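Local coordinates for protein propionate kinase (Francisella tularensis subsp. tularensis, PDB 3KHY) that probably transfers phosphate between ATP and a short-chain carboxylate such as acetate, in a magnesium-dependent and reversible reaction, as a homodimeric acetokinase-family enzyme, at residues A144-M149 against I216-G221. Sequence-based numbering, arbitrary orientation.
Sequences AFHQTM and IDTSMG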
# COMPACT_ATOMS: atom_id res chain seq x y z
N ALA A 144 5.12 -19.83 3.63
CA ALA A 144 4.37 -20.66 4.59
C ALA A 144 4.05 -19.95 5.91
O ALA A 144 2.92 -20.03 6.41
CB ALA A 144 5.11 -21.96 4.86
N PHE A 145 5.05 -19.28 6.48
CA PHE A 145 4.90 -18.59 7.77
C PHE A 145 3.71 -17.63 7.78
O PHE A 145 3.04 -17.47 8.80
CB PHE A 145 6.19 -17.85 8.15
CG PHE A 145 6.17 -17.27 9.56
CD1 PHE A 145 5.95 -18.09 10.65
CD2 PHE A 145 6.42 -15.92 9.78
CE1 PHE A 145 5.94 -17.57 11.95
CE2 PHE A 145 6.41 -15.38 11.07
CZ PHE A 145 6.16 -16.23 12.16
N HIS A 146 3.43 -17.00 6.64
CA HIS A 146 2.38 -15.98 6.59
C HIS A 146 0.98 -16.56 6.38
O HIS A 146 -0.01 -15.83 6.35
CB HIS A 146 2.71 -14.95 5.50
CG HIS A 146 4.05 -14.29 5.69
ND1 HIS A 146 4.39 -13.60 6.84
CD2 HIS A 146 5.12 -14.22 4.87
CE1 HIS A 146 5.61 -13.12 6.71
NE2 HIS A 146 6.09 -13.49 5.53
N GLN A 147 0.89 -17.88 6.28
CA GLN A 147 -0.41 -18.50 6.02
C GLN A 147 -1.36 -18.44 7.23
O GLN A 147 -2.52 -18.80 7.12
CB GLN A 147 -0.24 -19.93 5.49
CG GLN A 147 0.17 -19.96 4.03
CD GLN A 147 -0.90 -19.36 3.13
OE1 GLN A 147 -2.01 -19.88 3.04
NE2 GLN A 147 -0.58 -18.25 2.48
N THR A 148 -0.87 -17.94 8.36
CA THR A 148 -1.78 -17.62 9.46
C THR A 148 -2.47 -16.26 9.34
O THR A 148 -3.31 -15.92 10.16
CB THR A 148 -1.05 -17.68 10.81
OG1 THR A 148 0.18 -16.96 10.71
CG2 THR A 148 -0.75 -19.13 11.20
N MSE A 149 -2.11 -15.45 8.35
CA MSE A 149 -2.82 -14.18 8.18
C MSE A 149 -4.30 -14.44 7.91
O MSE A 149 -4.64 -15.22 7.03
CB MSE A 149 -2.27 -13.37 7.01
CG MSE A 149 -0.90 -12.79 7.15
SE MSE A 149 -0.70 -11.54 5.64
CE MSE A 149 -0.49 -12.86 4.22
N ILE A 216 0.53 -12.23 11.50
CA ILE A 216 -0.83 -11.74 11.34
C ILE A 216 -0.93 -10.73 10.19
O ILE A 216 -2.01 -10.51 9.66
CB ILE A 216 -1.36 -11.11 12.66
CG1 ILE A 216 -2.87 -10.88 12.59
CG2 ILE A 216 -0.65 -9.79 12.98
CD1 ILE A 216 -3.47 -10.50 13.94
N ASP A 217 0.20 -10.13 9.81
CA ASP A 217 0.21 -9.17 8.70
C ASP A 217 1.65 -9.04 8.24
O ASP A 217 2.57 -9.25 9.02
CB ASP A 217 -0.36 -7.82 9.16
CG ASP A 217 -0.85 -6.93 8.01
OD1 ASP A 217 -0.63 -7.23 6.82
OD2 ASP A 217 -1.46 -5.88 8.33
N THR A 218 1.86 -8.71 6.97
CA THR A 218 3.20 -8.57 6.45
C THR A 218 3.16 -7.69 5.22
O THR A 218 2.09 -7.52 4.60
CB THR A 218 3.81 -9.95 6.13
OG1 THR A 218 5.19 -9.80 5.86
CG2 THR A 218 3.10 -10.57 4.92
N SER A 219 4.31 -7.15 4.84
CA SER A 219 4.36 -6.05 3.87
C SER A 219 4.46 -6.45 2.39
O SER A 219 3.99 -5.72 1.52
CB SER A 219 5.47 -5.06 4.24
OG SER A 219 6.74 -5.64 4.08
N MSE A 220 5.07 -7.60 2.09
CA MSE A 220 5.10 -8.07 0.69
C MSE A 220 3.72 -8.57 0.27
O MSE A 220 2.85 -8.74 1.10
CB MSE A 220 6.18 -9.13 0.48
CG MSE A 220 7.58 -8.52 0.41
SE MSE A 220 8.98 -9.86 0.59
CE MSE A 220 10.50 -8.78 -0.01
N GLY A 221 3.49 -8.79 -1.02
CA GLY A 221 2.12 -9.03 -1.46
C GLY A 221 1.95 -10.37 -2.12
O GLY A 221 2.30 -11.41 -1.55
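M149 and H146 meet the end of strand 214-218 where the two domains of this actin-like ATPase fold come together: the loop after strand 137-141 of one sheet packs on an edge strand, within this chain, of the other. CB of M149, a selenomethionine, lies 3.9 Å and CG 3.6 Å from I216 O; this contact buries I216 O, which has no hydrogen-bond partner in the model, against the M149 side chain. SE reaches D217 CA and T218 CG2, each at 4.0 Å; the bend at the last torsion (chi3 -74°) turns CE back toward its own segment, 4.0 Å from H146 CB. The same T218 methyl lies over H146 in a CH-pi contact: CG2 stands 3.9 Å from the ring centroid and 12° off its normal, hence over the face. Both ring nitrogens of H146 are hydrogen-bonded, ND1 to S215 OG and NE2 to A173 O, which should restrict ring rotation. The H146 side chain lies about 5 Å from that of H174, the predicted transition-state stabiliser, consistent with a place in the second shell of the active site. In D217, CB points away from the loop, and OD2 bonds Y310 OH and forms a salt bridge with K302 NZ of the second subunit. T218 OG1, hydrogen-bonded to T208 OG1 and I207 O, touches the H146 ring carbon CE1 in a plain contact at 3.5 Å.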